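PDB 4YLM: pyoverdine biosynthesis protein PvcB from Pseudomonas aeruginosa, which catalyses the iron- and 2-oxoglutarate-dependent oxidation of tyrosine isonitrile in the biosynthesis of paerucumarin. Local coordinates for residues A[51-56]-A[122-127]; A[112-117]-A[254-259]; A[183-188]-A[287-292]. All blocks are in the same frame, centred on the assembly; numbering follows the deposited sequence.

Interaction 1 of 3, residues A[51-56]-A[122-127]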
# COMPACT_ATOMS: atom_id res chain seq x y z
N LEU A 51 -0.76 8.02 -0.88
CA LEU A 51 -1.21 9.25 -0.22
C LEU A 51 -1.17 10.45 -1.17
O LEU A 51 -2.08 11.28 -1.16
CB LEU A 51 -0.37 9.55 1.02
CG LEU A 51 -0.42 8.53 2.17
CD1 LEU A 51 0.58 8.91 3.26
CD2 LEU A 51 -1.84 8.39 2.73
N ALA A 52 -0.12 10.55 -1.98
CA ALA A 52 -0.01 11.65 -2.93
C ALA A 52 -1.16 11.62 -3.93
O ALA A 52 -1.66 12.66 -4.35
CB ALA A 52 1.35 11.63 -3.66
N ARG A 53 -1.58 10.42 -4.31
CA ARG A 53 -2.67 10.32 -5.27
C ARG A 53 -4.04 10.73 -4.72
O ARG A 53 -4.90 11.20 -5.47
CB ARG A 53 -2.72 8.92 -5.87
CG ARG A 53 -1.64 8.72 -6.91
CD ARG A 53 -1.44 7.25 -7.25
NE ARG A 53 -0.52 7.10 -8.37
CZ ARG A 53 0.30 6.07 -8.52
NH1 ARG A 53 0.31 5.10 -7.62
NH2 ARG A 53 1.11 6.02 -9.57
N SER A 54 -4.26 10.57 -3.41
CA SER A 54 -5.58 10.87 -2.84
C SER A 54 -5.61 12.23 -2.13
O SER A 54 -6.64 12.91 -2.12
CB SER A 54 -5.99 9.78 -1.85
OG SER A 54 -5.02 9.71 -0.81
N HIS A 55 -4.48 12.63 -1.55
CA HIS A 55 -4.39 13.92 -0.88
C HIS A 55 -3.79 14.99 -1.81
O HIS A 55 -3.87 16.18 -1.50
CB HIS A 55 -3.53 13.82 0.38
CG HIS A 55 -4.10 12.95 1.45
ND1 HIS A 55 -5.09 13.37 2.32
CD2 HIS A 55 -3.80 11.68 1.82
CE1 HIS A 55 -5.37 12.41 3.17
NE2 HIS A 55 -4.61 11.36 2.89
N HIS A 56 -3.16 14.55 -2.91
CA HIS A 56 -2.63 15.43 -3.97
C HIS A 56 -1.37 16.23 -3.65
O HIS A 56 -0.59 16.55 -4.55
CB HIS A 56 -3.72 16.35 -4.55
CG HIS A 56 -4.97 15.61 -4.93
ND1 HIS A 56 -4.95 14.53 -5.79
CD2 HIS A 56 -6.26 15.77 -4.56
CE1 HIS A 56 -6.18 14.06 -5.93
NE2 HIS A 56 -6.99 14.80 -5.19
N PRO A 122 4.78 14.11 -16.51
CA PRO A 122 5.12 13.43 -15.25
C PRO A 122 3.91 13.37 -14.33
O PRO A 122 3.12 14.31 -14.32
CB PRO A 122 6.18 14.33 -14.64
CG PRO A 122 5.83 15.71 -15.16
CD PRO A 122 5.30 15.49 -16.56
N GLU A 123 3.76 12.29 -13.55
CA GLU A 123 2.68 12.25 -12.57
C GLU A 123 2.99 13.09 -11.34
O GLU A 123 2.11 13.79 -10.83
CB GLU A 123 2.32 10.80 -12.16
CG GLU A 123 1.19 10.74 -11.12
CD GLU A 123 0.62 9.34 -10.90
OE1 GLU A 123 1.27 8.35 -11.32
OE2 GLU A 123 -0.48 9.23 -10.32
N PHE A 124 4.22 13.03 -10.86
CA PHE A 124 4.60 13.72 -9.63
C PHE A 124 5.77 14.69 -9.82
O PHE A 124 6.69 14.43 -10.61
CB PHE A 124 5.04 12.73 -8.54
CG PHE A 124 4.00 11.69 -8.18
CD1 PHE A 124 2.81 12.07 -7.54
CD2 PHE A 124 4.21 10.35 -8.47
CE1 PHE A 124 1.84 11.09 -7.20
CE2 PHE A 124 3.25 9.38 -8.13
CZ PHE A 124 2.07 9.75 -7.50
N GLN A 125 5.72 15.77 -9.05
CA GLN A 125 6.90 16.59 -8.76
C GLN A 125 7.37 16.22 -7.35
O GLN A 125 6.55 16.15 -6.43
CB GLN A 125 6.56 18.09 -8.80
CG GLN A 125 5.93 18.60 -10.09
CD GLN A 125 5.04 19.82 -9.86
OE1 GLN A 125 4.23 19.84 -8.93
NE2 GLN A 125 5.20 20.84 -10.68
N VAL A 126 8.66 15.95 -7.18
CA VAL A 126 9.24 15.77 -5.87
C VAL A 126 10.20 16.95 -5.64
O VAL A 126 11.15 17.13 -6.41
CB VAL A 126 10.01 14.44 -5.76
CG1 VAL A 126 10.72 14.33 -4.40
CG2 VAL A 126 9.05 13.26 -5.95
N PHE A 127 9.92 17.76 -4.63
CA PHE A 127 10.75 18.92 -4.31
C PHE A 127 11.46 18.68 -2.99
O PHE A 127 10.82 18.39 -1.99
CB PHE A 127 9.90 20.18 -4.11
CG PHE A 127 9.20 20.67 -5.35
CD1 PHE A 127 9.84 21.54 -6.22
CD2 PHE A 127 7.88 20.33 -5.59
CE1 PHE A 127 9.17 22.04 -7.35
CE2 PHE A 127 7.22 20.81 -6.71
CZ PHE A 127 7.86 21.67 -7.59

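Interaction 2 of 3, residues A[112-117]-A[254-259]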
# COMPACT_ATOMS: atom_id res chain seq x y z
N HIS A 112 -0.36 26.59 -13.76
CA HIS A 112 -0.18 25.76 -14.94
C HIS A 112 0.15 24.33 -14.50
O HIS A 112 0.12 24.03 -13.30
CB HIS A 112 0.91 26.32 -15.87
CG HIS A 112 2.27 26.35 -15.25
ND1 HIS A 112 2.61 27.21 -14.22
CD2 HIS A 112 3.39 25.62 -15.50
CE1 HIS A 112 3.86 26.99 -13.86
NE2 HIS A 112 4.36 26.03 -14.62
N TRP A 113 0.45 23.45 -15.44
CA TRP A 113 0.93 22.11 -15.09
C TRP A 113 2.24 21.80 -15.79
O TRP A 113 2.55 22.39 -16.82
CB TRP A 113 -0.14 21.04 -15.37
CG TRP A 113 -0.46 20.70 -16.81
CD1 TRP A 113 -0.04 19.59 -17.50
CD2 TRP A 113 -1.31 21.42 -17.71
NE1 TRP A 113 -0.56 19.59 -18.77
CE2 TRP A 113 -1.34 20.70 -18.93
CE3 TRP A 113 -2.04 22.61 -17.62
CZ2 TRP A 113 -2.08 21.13 -20.04
CZ3 TRP A 113 -2.77 23.03 -18.72
CH2 TRP A 113 -2.79 22.29 -19.92
N ASP A 114 3.01 20.87 -15.22
CA ASP A 114 4.29 20.48 -15.81
C ASP A 114 4.07 19.50 -16.95
O ASP A 114 3.17 18.64 -16.87
CB ASP A 114 5.22 19.85 -14.77
CG ASP A 114 5.92 20.88 -13.91
OD1 ASP A 114 5.71 22.09 -14.17
OD2 ASP A 114 6.68 20.49 -12.99
N GLY A 115 4.87 19.64 -18.00
CA GLY A 115 4.82 18.72 -19.11
C GLY A 115 3.89 19.11 -20.24
O GLY A 115 3.71 18.35 -21.19
N MET A 116 3.30 20.30 -20.15
CA MET A 116 2.35 20.78 -21.15
C MET A 116 2.87 20.64 -22.58
O MET A 116 2.11 20.30 -23.50
CB MET A 116 2.06 22.27 -20.93
CG MET A 116 1.41 22.63 -19.62
SD MET A 116 1.24 24.43 -19.55
CE MET A 116 0.46 24.71 -21.15
N TYR A 117 4.15 20.92 -22.77
CA TYR A 117 4.75 20.97 -24.10
C TYR A 117 5.70 19.81 -24.32
O TYR A 117 6.52 19.85 -25.23
CB TYR A 117 5.54 22.27 -24.29
CG TYR A 117 4.71 23.53 -24.24
CD1 TYR A 117 3.78 23.80 -25.24
CD2 TYR A 117 4.87 24.44 -23.21
CE1 TYR A 117 3.03 24.96 -25.20
CE2 TYR A 117 4.11 25.60 -23.17
CZ TYR A 117 3.20 25.85 -24.17
OH TYR A 117 2.44 27.00 -24.12
N ALA A 254 3.99 16.42 -5.08
CA ALA A 254 2.78 17.01 -5.64
C ALA A 254 2.24 16.16 -6.78
O ALA A 254 3.02 15.66 -7.60
CB ALA A 254 3.09 18.46 -6.15
N ASP A 255 0.92 15.99 -6.81
CA ASP A 255 0.21 15.27 -7.87
C ASP A 255 -0.01 16.23 -9.05
O ASP A 255 -1.00 16.96 -9.08
CB ASP A 255 -1.13 14.75 -7.31
CG ASP A 255 -1.99 14.03 -8.34
OD1 ASP A 255 -1.54 13.82 -9.50
OD2 ASP A 255 -3.14 13.66 -7.98
N ASN A 256 0.93 16.21 -9.99
CA ASN A 256 0.89 17.08 -11.17
C ASN A 256 -0.30 16.80 -12.10
O ASN A 256 -0.61 17.63 -12.95
CB ASN A 256 2.21 16.97 -11.94
CG ASN A 256 2.26 17.87 -13.16
OD1 ASN A 256 2.20 19.10 -13.06
ND2 ASN A 256 2.40 17.25 -14.33
N LEU A 257 -0.95 15.65 -11.96
CA LEU A 257 -2.07 15.30 -12.84
C LEU A 257 -3.40 15.88 -12.35
O LEU A 257 -4.37 15.94 -13.11
CB LEU A 257 -2.20 13.77 -13.02
CG LEU A 257 -0.94 13.04 -13.51
CD1 LEU A 257 -1.22 11.55 -13.74
CD2 LEU A 257 -0.39 13.69 -14.79
N THR A 258 -3.42 16.32 -11.10
CA THR A 258 -4.63 16.83 -10.46
C THR A 258 -4.50 18.31 -10.09
O THR A 258 -5.46 19.07 -10.22
CB THR A 258 -4.93 16.03 -9.17
OG1 THR A 258 -5.10 14.65 -9.50
CG2 THR A 258 -6.22 16.55 -8.49
N LEU A 259 -3.33 18.71 -9.61
CA LEU A 259 -3.12 20.09 -9.20
C LEU A 259 -2.68 20.94 -10.38
O LEU A 259 -2.26 20.43 -11.42
CB LEU A 259 -2.02 20.19 -8.15
CG LEU A 259 -2.16 19.30 -6.91
CD1 LEU A 259 -0.91 19.48 -6.05
CD2 LEU A 259 -3.42 19.67 -6.14

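Interaction 3 of 3, residues A[183-188]-A[287-292]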
# COMPACT_ATOMS: atom_id res chain seq x y z
N ILE A 183 -10.69 22.76 -20.93
CA ILE A 183 -10.58 23.28 -19.58
C ILE A 183 -11.00 22.20 -18.57
O ILE A 183 -10.33 21.98 -17.56
CB ILE A 183 -11.47 24.51 -19.40
CG1 ILE A 183 -10.95 25.68 -20.24
CG2 ILE A 183 -11.53 24.91 -17.94
CD1 ILE A 183 -9.65 26.24 -19.70
N VAL A 184 -12.12 21.53 -18.84
CA VAL A 184 -12.58 20.45 -17.98
C VAL A 184 -12.11 19.12 -18.57
O VAL A 184 -12.48 18.78 -19.70
CB VAL A 184 -14.12 20.48 -17.81
CG1 VAL A 184 -14.60 19.33 -16.91
CG2 VAL A 184 -14.57 21.83 -17.25
N GLU A 185 -11.29 18.39 -17.83
CA GLU A 185 -10.73 17.14 -18.33
C GLU A 185 -11.13 15.98 -17.42
O GLU A 185 -11.77 16.18 -16.39
CB GLU A 185 -9.20 17.22 -18.38
CG GLU A 185 -8.62 17.53 -19.76
CD GLU A 185 -8.73 16.35 -20.71
OE1 GLU A 185 -8.01 16.36 -21.73
OE2 GLU A 185 -9.52 15.42 -20.43
N ARG A 186 -10.75 14.77 -17.81
CA ARG A 186 -10.80 13.63 -16.90
C ARG A 186 -9.37 13.30 -16.51
O ARG A 186 -8.43 13.47 -17.31
CB ARG A 186 -11.47 12.43 -17.57
CG ARG A 186 -10.72 11.88 -18.76
CD ARG A 186 -11.51 10.75 -19.40
NE ARG A 186 -10.79 10.09 -20.48
CZ ARG A 186 -11.25 9.99 -21.73
NH1 ARG A 186 -12.42 10.52 -22.06
NH2 ARG A 186 -10.54 9.35 -22.65
N HIS A 187 -9.17 12.86 -15.27
CA HIS A 187 -7.84 12.43 -14.88
C HIS A 187 -7.42 11.34 -15.85
O HIS A 187 -8.19 10.41 -16.13
CB HIS A 187 -7.84 11.90 -13.45
CG HIS A 187 -6.48 11.56 -12.94
ND1 HIS A 187 -5.80 10.42 -13.32
CD2 HIS A 187 -5.65 12.22 -12.09
CE1 HIS A 187 -4.63 10.38 -12.72
NE2 HIS A 187 -4.51 11.46 -11.96
N PRO A 188 -6.20 11.46 -16.40
CA PRO A 188 -5.79 10.58 -17.50
C PRO A 188 -5.53 9.12 -17.11
O PRO A 188 -5.35 8.29 -18.00
CB PRO A 188 -4.50 11.25 -18.02
CG PRO A 188 -3.96 12.00 -16.82
CD PRO A 188 -5.21 12.50 -16.11
N ASN A 287 1.71 12.60 -23.61
CA ASN A 287 0.98 13.87 -23.52
C ASN A 287 -0.20 13.89 -24.48
O ASN A 287 -0.00 13.89 -25.69
CB ASN A 287 1.91 15.04 -23.81
CG ASN A 287 1.26 16.39 -23.53
OD1 ASN A 287 0.05 16.48 -23.32
ND2 ASN A 287 2.07 17.44 -23.52
N PRO A 288 -1.43 13.91 -23.94
CA PRO A 288 -2.63 13.90 -24.78
C PRO A 288 -2.95 15.26 -25.39
O PRO A 288 -3.84 15.35 -26.23
CB PRO A 288 -3.74 13.50 -23.80
CG PRO A 288 -3.27 14.03 -22.49
CD PRO A 288 -1.76 13.87 -22.50
N HIS A 289 -2.23 16.30 -24.98
CA HIS A 289 -2.57 17.65 -25.42
C HIS A 289 -1.54 18.28 -26.35
O HIS A 289 -1.77 19.36 -26.90
CB HIS A 289 -2.79 18.55 -24.20
CG HIS A 289 -3.82 18.02 -23.25
ND1 HIS A 289 -3.59 17.88 -21.90
CD2 HIS A 289 -5.09 17.59 -23.46
CE1 HIS A 289 -4.68 17.40 -21.32
NE2 HIS A 289 -5.60 17.21 -22.25
N LEU A 290 -0.40 17.62 -26.53
CA LEU A 290 0.64 18.14 -27.39
C LEU A 290 0.20 18.12 -28.86
O LEU A 290 -0.31 17.12 -29.35
CB LEU A 290 1.93 17.34 -27.23
CG LEU A 290 3.14 17.85 -28.01
CD1 LEU A 290 3.48 19.26 -27.59
CD2 LEU A 290 4.34 16.93 -27.81
N GLN A 291 0.41 19.23 -29.56
CA GLN A 291 0.12 19.25 -30.99
C GLN A 291 1.30 18.69 -31.77
O GLN A 291 2.39 19.27 -31.79
CB GLN A 291 -0.22 20.67 -31.46
CG GLN A 291 -1.49 21.22 -30.82
CD GLN A 291 -2.67 20.25 -30.91
OE1 GLN A 291 -2.88 19.43 -30.01
NE2 GLN A 291 -3.43 20.34 -31.99
N ARG A 292 1.08 17.54 -32.40
CA ARG A 292 2.11 16.86 -33.17
C ARG A 292 1.81 16.99 -34.67
O ARG A 292 2.66 16.72 -35.51
CB ARG A 292 2.18 15.39 -32.77
CG ARG A 292 2.47 15.16 -31.28
CD ARG A 292 2.36 13.68 -30.90
NE ARG A 292 2.76 13.43 -29.52
CZ ARG A 292 1.93 13.49 -28.48
NH1 ARG A 292 0.65 13.79 -28.67
NH2 ARG A 292 2.38 13.25 -27.25

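Interaction 1 of 3, residues A[51-56]-A[122-127]
A helix packed on the main beta sheet of a TauD/TfdA-type dioxygenase brings Ala52 and Arg53, near the end of helix 45-55, against Glu123 and Phe124 of strand 120-131. Glu123 and Phe124 form a classic beta bulge: both face Ile279 of the neighbouring strand 272-286, and the chain turns a corner at Glu123. Both side chains therefore point at the helix, one charged and one aromatic.

The charged pair is a bidentate salt bridge. Arg53 presents the side of its guanidinium group, with NE 2.9 Å from Glu123 OE2 and NH2 2.9 Å from Glu123 OE1. Both N-H groups aim almost straight at their oxygens, that of NE at 178°, and the oxygens lie close to the guanidinium plane. From the glutamate's standpoint the fit is less flat: the carboxylate is turned about 40° against the guanidinium, OE1 is met on its syn side but well out of the carboxylate plane, and OE2 from above it. Glu123 reaches across with CG anti to its backbone N (chi1 179°) and the chain extended beyond, which also lays CG over the centre of the Phe124 ring.

Phe124 fills the corner between the two helix residues. Its CE1 lies 3.6 Å from Ala52 CB, while Phe124 CZ comes over one face of the guanidinium, 3.8 Å from Arg53 NE, and also meets the aliphatic CG of Arg53. Beyond the pair, Arg53 NH2 makes a second salt bridge to Glu282 on strand 272-286, and Ile253 of strand 251-255 also packs on Ala52.

With two carboxylates drawn to one guanidinium, the positive charge of Arg53 is probably well compensated, and the paired bonds to Glu123 fix the rotation of the guanidinium beside the ring.

Interaction 2 of 3, residues A[112-117]-A[254-259]
A side chain reading a backbone is what joins Asn256 to Asp114 in this buried contact: the asparagine, just past strand 251-255, hydrogen-bonds to the backbone N-H and C=O of Asp114, a residue in the loop that leads into strand 120-131. Asn256 OD1 accepts from Asp114 N at 2.9 Å, and the donor lies in the carbonyl plane on a lone pair of OD1. The other half of the amide runs the opposite way, ND2 giving a hydrogen to Asp114 O at 3.0 Å. Both bonds are fairly straight, at 162°, although ND2 approaches Asp114 O from 29° outside that carbonyl's plane. With CG anti to the backbone N (chi1 -179°), the asparagine carries its amide out to the loop, where Asn256 OD1 also rests 3.6 Å from Asp114 CB and 3.8 Å from Trp113 CB.

His112 and Asp114, a His-X-Asp pair, probably form with His261 the iron-binding facial triad of this dioxygenase family, which would make Asn256 a second-shell residue, holding the backbone of a probable ligand. Asp114 OD2 is hydrogen-bonded to Gln125 and His278, and Asp114 OD1 to His261. On the other side of the contact, Asp255 OD1 accepts from Leu257 N in an Asx turn that shapes the backbone around Asn256, while Asn256 ND2 has a further partner in Pro122 O.

Interaction 3 of 3, residues A[183-188]-A[287-292]
Glu185, on the short strand 184-186, sends its side chain toward His289 in the C-terminal tail that follows strand 272-286. Beyond CB, Glu185 CG already lies 3.9 Å from His289 NE2. The bend at chi2 (-73°) then swings the carboxylate round, with Glu185 CD 3.6 Å from His289 NE2, and its two oxygens have different tasks. OE1 takes the contact across the segments: His289 NE2 donates to it at 2.6 Å, a short bond and very nearly straight at 175°. OE2 turns back to its own strand and accepts from Arg186 N at 3.0 Å through its anti lone pair, which limits the swing of the carboxylate.

The histidine comes from the opposite direction and offers the edge of its ring. OE1 lies almost in the imidazole plane, whereas the NE2 donor meets OE1 on the anti side, somewhat out of the carboxylate plane. The two planes lie 53° apart. Pro288 CG sits over the centre of one face of the His289 ring. In the backbone of the tail, Asn287 OD1 accepts from His289 N at 2.8 Å in an Asx turn, and the His289 side chain also touches Ala181 of strand 178-182.

A single short bond to a carboxylate would favour a protonated imidazole at His289, so this link between tail and strand probably has some ionic character.

In the fold
Interactions 1 and 2 are both buried near the centre of the chain and share the main sheet, in which strands 120-131 and 251-255 are neighbours; Gln125 of the first bonds to Asp114 of the second, and His56 O meets Asp255 N. Interaction 3 lies farther out, its centre about 17 Å from the centre of the chain, partly buried, and ties the C-terminal tail to a small two-stranded sheet. It still touches interaction 2, where Asn287 ND2 bonds to Met116 O and His187 packs on Leu257. The chemistry shifts accordingly: a paired salt bridge with aromatic packing between helix and sheet, amide-to-backbone bonds beside the probable iron site, and one histidine-carboxylate bond at the periphery.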